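Long-range contacts in ZYG-9 (Caenorhabditis elegans, PDB 2OF3), which plays a major role in organising microtubules and spindle poles during mitosis and meiosis in one-cell embryos and is required for default nucleus positioning in oocytes: residues 24-29 with 91-96; 137-142 with 181-186. All blocks are in the same frame, centred on the assembly; numbering follows the deposited sequence.

Interaction 1. Residues 24-29 with 91-96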
loop_
_atom_site.group_PDB
_atom_site.type_symbol
_atom_site.label_atom_id
_atom_site.label_comp_id
_atom_site.label_asym_id
_atom_site.label_seq_id
_atom_site.Cartn_x
_atom_site.Cartn_y
_atom_site.Cartn_z
ATOM N N VAL A 24 12.592 6.819 -15.023
ATOM C CA VAL A 24 12.658 5.409 -14.698
ATOM C C VAL A 24 11.528 5.104 -13.716
ATOM O O VAL A 24 11.176 5.963 -12.866
ATOM C CB VAL A 24 14.014 4.923 -14.137
ATOM C CG1 VAL A 24 15.207 5.387 -15.038
ATOM C CG2 VAL A 24 14.260 5.415 -12.738
ATOM N N LYS A 25 10.981 3.897 -13.832
ATOM C CA LYS A 25 9.797 3.502 -13.090
ATOM C C LYS A 25 10.174 2.982 -11.711
ATOM O O LYS A 25 11.125 2.216 -11.555
ATOM C CB LYS A 25 9.015 2.434 -13.859
ATOM C CG LYS A 25 8.413 2.925 -15.165
ATOM C CD LYS A 25 7.615 1.829 -15.851
ATOM C CE LYS A 25 7.598 2.020 -17.359
ATOM N NZ LYS A 25 7.022 3.337 -17.746
ATOM N N TRP A 26 9.412 3.413 -10.716
ATOM C CA TRP A 26 9.684 3.109 -9.326
ATOM C C TRP A 26 9.179 1.691 -9.044
ATOM O O TRP A 26 8.093 1.471 -8.457
ATOM C CB TRP A 26 8.930 4.132 -8.499
ATOM C CG TRP A 26 9.571 4.387 -7.161
ATOM C CD1 TRP A 26 9.138 3.936 -5.975
ATOM C CD2 TRP A 26 10.738 5.180 -6.900
ATOM N NE1 TRP A 26 9.931 4.419 -4.967
ATOM C CE2 TRP A 26 10.936 5.172 -5.513
ATOM C CE3 TRP A 26 11.610 5.934 -7.712
ATOM C CZ2 TRP A 26 12.012 5.834 -4.893
ATOM C CZ3 TRP A 26 12.686 6.587 -7.107
ATOM C CH2 TRP A 26 12.856 6.571 -5.711
ATOM N N ASN A 27 9.949 0.707 -9.505
ATOM C CA ASN A 27 9.488 -0.693 -9.515
ATOM C C ASN A 27 10.638 -1.650 -9.200
ATOM O O ASN A 27 10.574 -2.831 -9.552
ATOM C CB ASN A 27 8.807 -1.029 -10.861
ATOM C CG ASN A 27 9.800 -0.986 -12.053
ATOM O OD1 ASN A 27 11.001 -0.648 -11.911
ATOM N ND2 ASN A 27 9.306 -1.324 -13.216
ATOM N N PHE A 28 11.662 -1.139 -8.521
ATOM C CA PHE A 28 12.800 -1.929 -8.092
ATOM C C PHE A 28 12.448 -2.992 -7.042
ATOM O O PHE A 28 11.424 -2.906 -6.376
ATOM C CB PHE A 28 13.895 -1.014 -7.525
ATOM C CG PHE A 28 13.393 0.033 -6.544
ATOM C CD1 PHE A 28 13.041 -0.313 -5.207
ATOM C CD2 PHE A 28 13.291 1.371 -6.928
ATOM C CE1 PHE A 28 12.573 0.636 -4.288
ATOM C CE2 PHE A 28 12.845 2.338 -5.988
ATOM C CZ PHE A 28 12.463 1.957 -4.676
ATOM N N GLN A 29 13.330 -3.969 -6.867
ATOM C CA GLN A 29 13.192 -4.938 -5.817
ATOM C C GLN A 29 13.793 -4.357 -4.563
ATOM O O GLN A 29 13.357 -4.656 -3.464
ATOM C CB GLN A 29 13.945 -6.222 -6.187
ATOM C CG GLN A 29 13.366 -6.955 -7.377
ATOM C CD GLN A 29 11.897 -7.372 -7.136
ATOM O OE1 GLN A 29 11.536 -7.752 -6.014
ATOM N NE2 GLN A 29 11.051 -7.295 -8.183
ATOM N N TRP A 91 10.142 8.901 -1.465
ATOM C CA TRP A 91 11.129 9.025 -0.393
ATOM C C TRP A 91 10.776 8.128 0.802
ATOM O O TRP A 91 11.651 7.484 1.351
ATOM C CB TRP A 91 11.242 10.494 0.025
ATOM C CG TRP A 91 12.324 10.694 1.057
ATOM C CD1 TRP A 91 13.661 10.922 0.820
ATOM C CD2 TRP A 91 12.159 10.633 2.509
ATOM N NE1 TRP A 91 14.324 11.027 2.030
ATOM C CE2 TRP A 91 13.443 10.859 3.079
ATOM C CE3 TRP A 91 11.045 10.413 3.370
ATOM C CZ2 TRP A 91 13.662 10.883 4.505
ATOM C CZ3 TRP A 91 11.248 10.445 4.784
ATOM C CH2 TRP A 91 12.566 10.675 5.329
ATOM N N CYS A 92 9.509 8.083 1.210
ATOM C CA CYS A 92 9.035 7.178 2.247
ATOM C C CYS A 92 9.278 5.707 1.879
ATOM O O CYS A 92 9.659 4.936 2.762
ATOM C CB CYS A 92 7.536 7.411 2.540
ATOM S SG CYS A 92 7.160 9.049 3.347
ATOM N N THR A 93 9.122 5.299 0.602
ATOM C CA THR A 93 9.399 3.909 0.263
ATOM C C THR A 93 10.860 3.532 0.507
ATOM O O THR A 93 11.141 2.372 0.813
ATOM C CB THR A 93 9.017 3.505 -1.216
ATOM O OG1 THR A 93 9.858 4.232 -2.120
ATOM C CG2 THR A 93 7.564 3.817 -1.532
ATOM N N LEU A 94 11.790 4.487 0.344
ATOM C CA LEU A 94 13.218 4.256 0.608
ATOM C C LEU A 94 13.430 3.913 2.086
ATOM O O LEU A 94 14.227 3.007 2.423
ATOM C CB LEU A 94 14.034 5.492 0.220
ATOM C CG LEU A 94 14.056 5.967 -1.236
ATOM C CD1 LEU A 94 15.009 7.116 -1.340
ATOM C CD2 LEU A 94 14.470 4.852 -2.154
ATOM N N ARG A 95 12.697 4.613 2.946
ATOM C CA ARG A 95 12.632 4.302 4.377
ATOM C C ARG A 95 12.041 2.969 4.707
ATOM O O ARG A 95 12.358 2.427 5.746
ATOM C CB ARG A 95 11.883 5.379 5.175
ATOM C CG ARG A 95 12.411 6.786 4.963
ATOM C CD ARG A 95 13.896 6.881 5.349
ATOM N NE ARG A 95 14.537 7.598 4.270
ATOM C CZ ARG A 95 15.554 7.175 3.546
ATOM N NH1 ARG A 95 16.162 6.061 3.799
ATOM N NH2 ARG A 95 15.984 7.940 2.584
ATOM N N PHE A 96 11.218 2.390 3.849
ATOM C CA PHE A 96 10.717 1.028 4.076
ATOM C C PHE A 96 11.777 -0.071 4.001
ATOM O O PHE A 96 11.524 -1.192 4.438
ATOM C CB PHE A 96 9.522 0.685 3.137
ATOM C CG PHE A 96 8.308 1.557 3.347
ATOM C CD1 PHE A 96 8.148 2.298 4.526
ATOM C CD2 PHE A 96 7.323 1.659 2.366
ATOM C CE1 PHE A 96 7.021 3.144 4.731
ATOM C CE2 PHE A 96 6.183 2.485 2.543
ATOM C CZ PHE A 96 6.037 3.239 3.748
#
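Trp26 turns its indole toward Thr93 by setting CG anti to the backbone N (chi1 -153°), while on the helix Thr93 holds OG1 between its own backbone N and carbonyl carbon (chi1 65°), so that the pyrrole N-H and the hydroxyl meet. The hydrogen bond from Trp26 NE1 to Thr93 OG1 is 2.9 Å long and close to straight, at 167°, with the oxygen lying almost in the indole plane. Thr93 OG1 is also hydrogen-bonded to the backbone O of Lys90, whose side chain makes a cation-pi contact with the indole. Beside this bond, Leu94 brings CD2 to 3.8 Å from Trp26 CZ2. Phe28 completes the cluster: its CE2 stands 3.4 Å above the indole plane, over the centre of the Trp26 ring, and its CZ is 4.3 Å from Leu94 CD2. A leucine in place of Trp26 would probably leave the Thr93 hydroxyl without its donor and deprive Phe28 of the flat surface it meets. The loop's aromatic pair thus plugs a seam in this all-helical TOG domain: Leu39 of helix 33-44 and Ala132 of helix 127-139 touch the indole, Tyr136 meets the Phe28 ring and bonds Phe28 O, and Phe133 and Tyr136 back Thr93 on helix 85-95.

Interaction 2. Residues 137-142 with 181-186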
loop_
_atom_site.group_PDB
_atom_site.type_symbol
_atom_site.label_atom_id
_atom_site.label_comp_id
_atom_site.label_asym_id
_atom_site.label_seq_id
_atom_site.Cartn_x
_atom_site.Cartn_y
_atom_site.Cartn_z
ATOM N N LEU A 137 4.443 -0.178 0.446
ATOM C CA LEU A 137 3.721 -0.050 1.726
ATOM C C LEU A 137 3.280 -1.422 2.192
ATOM O O LEU A 137 3.294 -1.697 3.418
ATOM C CB LEU A 137 2.505 0.866 1.613
ATOM C CG LEU A 137 1.605 0.973 2.852
ATOM C CD1 LEU A 137 2.253 1.870 3.941
ATOM C CD2 LEU A 137 0.299 1.524 2.395
ATOM N N LEU A 138 2.890 -2.281 1.246
ATOM C CA LEU A 138 2.460 -3.643 1.588
ATOM C C LEU A 138 3.557 -4.522 2.182
ATOM O O LEU A 138 3.257 -5.467 2.944
ATOM C CB LEU A 138 1.740 -4.325 0.402
ATOM C CG LEU A 138 0.437 -3.669 -0.010
ATOM C CD1 LEU A 138 -0.101 -4.397 -1.218
ATOM C CD2 LEU A 138 -0.584 -3.646 1.110
ATOM N N LEU A 139 4.820 -4.213 1.915
ATOM C CA LEU A 139 5.901 -4.882 2.608
ATOM C C LEU A 139 5.811 -4.722 4.147
ATOM O O LEU A 139 6.152 -5.644 4.906
ATOM C CB LEU A 139 7.277 -4.380 2.133
ATOM C CG LEU A 139 7.640 -4.622 0.656
ATOM C CD1 LEU A 139 9.001 -3.912 0.289
ATOM C CD2 LEU A 139 7.660 -6.138 0.322
ATOM N N LYS A 140 5.335 -3.562 4.596
ATOM C CA LYS A 140 5.375 -3.185 5.977
ATOM C C LYS A 140 4.206 -3.792 6.706
ATOM O O LYS A 140 4.162 -3.757 7.966
ATOM C CB LYS A 140 5.305 -1.652 6.071
ATOM C CG LYS A 140 6.545 -0.964 5.475
ATOM C CD LYS A 140 7.812 -1.218 6.256
ATOM C CE LYS A 140 8.639 -2.272 5.539
ATOM N NZ LYS A 140 9.790 -2.682 6.406
ATOM N N THR A 141 3.244 -4.347 5.951
ATOM C CA THR A 141 2.235 -5.237 6.562
ATOM C C THR A 141 2.878 -6.458 7.217
ATOM O O THR A 141 2.257 -7.092 8.066
ATOM C CB THR A 141 1.093 -5.705 5.601
ATOM O OG1 THR A 141 1.607 -6.599 4.599
ATOM C CG2 THR A 141 0.393 -4.509 4.957
ATOM N N GLY A 142 4.117 -6.788 6.867
ATOM C CA GLY A 142 4.781 -7.900 7.518
ATOM C C GLY A 142 5.621 -7.494 8.720
ATOM O O GLY A 142 6.500 -8.235 9.122
ATOM N N ALA A 181 4.902 -14.416 6.106
ATOM C CA ALA A 181 3.548 -14.871 6.359
ATOM C C ALA A 181 2.668 -13.769 6.892
ATOM O O ALA A 181 1.457 -13.785 6.649
ATOM C CB ALA A 181 3.546 -16.096 7.353
ATOM N N ARG A 182 3.229 -12.806 7.618
ATOM C CA ARG A 182 2.406 -11.679 8.119
ATOM C C ARG A 182 1.918 -10.825 6.975
ATOM O O ARG A 182 0.785 -10.390 6.977
ATOM C CB ARG A 182 3.178 -10.805 9.109
ATOM C CG ARG A 182 3.406 -11.458 10.449
ATOM C CD ARG A 182 4.362 -10.615 11.251
ATOM N NE ARG A 182 4.375 -11.029 12.654
ATOM C CZ ARG A 182 5.457 -11.486 13.277
ATOM N NH1 ARG A 182 6.623 -11.593 12.639
ATOM N NH2 ARG A 182 5.367 -11.827 14.547
ATOM N N GLN A 183 2.784 -10.582 5.990
ATOM C CA GLN A 183 2.338 -9.912 4.753
ATOM C C GLN A 183 1.237 -10.676 4.028
ATOM O O GLN A 183 0.233 -10.076 3.644
ATOM C CB GLN A 183 3.493 -9.703 3.791
ATOM C CG GLN A 183 3.027 -9.022 2.495
ATOM C CD GLN A 183 4.168 -8.473 1.632
ATOM O OE1 GLN A 183 5.301 -8.403 2.056
ATOM N NE2 GLN A 183 3.832 -8.051 0.413
ATOM N N ARG A 184 1.382 -11.978 3.806
ATOM C CA ARG A 184 0.294 -12.722 3.171
ATOM C C ARG A 184 -1.011 -12.632 3.948
ATOM O O ARG A 184 -2.080 -12.415 3.332
ATOM C CB ARG A 184 0.658 -14.208 2.994
ATOM C CG ARG A 184 1.920 -14.435 2.191
ATOM C CD ARG A 184 1.982 -15.867 1.750
ATOM N NE ARG A 184 2.114 -16.833 2.861
ATOM C CZ ARG A 184 3.262 -17.137 3.472
ATOM N NH1 ARG A 184 4.386 -16.522 3.115
ATOM N NH2 ARG A 184 3.285 -18.083 4.444
ATOM N N SER A 185 -0.987 -12.822 5.281
ATOM C CA SER A 185 -2.243 -12.789 6.005
ATOM C C SER A 185 -2.830 -11.405 6.043
ATOM O O SER A 185 -4.042 -11.243 5.883
ATOM C CB SER A 185 -2.131 -13.370 7.427
ATOM O OG SER A 185 -1.134 -12.676 8.158
ATOM N N GLU A 186 -2.028 -10.378 6.277
ATOM C CA GLU A 186 -2.626 -9.019 6.320
ATOM C C GLU A 186 -3.298 -8.590 5.007
ATOM O O GLU A 186 -4.332 -7.914 5.020
ATOM C CB GLU A 186 -1.540 -8.001 6.685
ATOM C CG GLU A 186 -1.068 -8.069 8.172
ATOM C CD GLU A 186 -2.104 -7.569 9.159
ATOM O OE1 GLU A 186 -2.573 -6.403 9.041
ATOM O OE2 GLU A 186 -2.473 -8.347 10.067
HETATM O O HOH W 1 6.792 -8.038 4.384
#
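Gln183 reaches across to the end of helix 127-139 as an extended arm, CG anti to its backbone N (chi1 179°), and lies side by side with Leu139, both side chains pointing the same way. Its amide carbon CD comes within 3.4 Å of Leu138 O, and its OE1 is 3.7 Å from Leu139 CD2. Thr141 crosses Gln183 obliquely, with Thr141 OG1 3.5 Å from Gln183 CG. That hydroxyl is turned back on its own segment and donates to Leu138 O over 2.6 Å, in the carbonyl plane; Thr141 N gives the same oxygen a second bond. Thr141 CB also meets Glu186 CB at 3.7 Å. Gly142 lets the backbones close in, its CA 3.7 Å from Arg182 CB, so the chain ending helix 127-139 sits tight against the first turn of helix 181-198 in the all-helical TOG domain. One polar link is a water that donates to Gln183 OE1 over 2.8 Å and lies doubtfully close to Leu139 O; another is Asn180, which accepts from Gln183 N and bonds Gly142 O weakly. Gln183 thus lies against backbone already engaged in its own bonds, and the join is mainly van der Waals packing, with water and Asn180 serving polar groups.

Overall arrangement
From the N terminus, the chain leaves helix 10-19 and enters the loop that holds residues 24-29; interaction 1 closes when helix 85-95 returns to it, after 61 intervening residues that are mostly helical. Interaction 2 opens only later, at the end of helix 127-139, and closes after 38 intervening residues, at the start of helix 181-198. The two loops follow in series, neither nesting nor crossing. Their centres are about 17 Å apart, yet they touch: Lys140 NZ bonds to Phe96 O, and Phe96 packs on Leu137. Interaction 1 ties the loop before helix 33-44 to helix 85-95, interaction 2 joins helices 127-139 and 181-198, and helix 127-139 touches both.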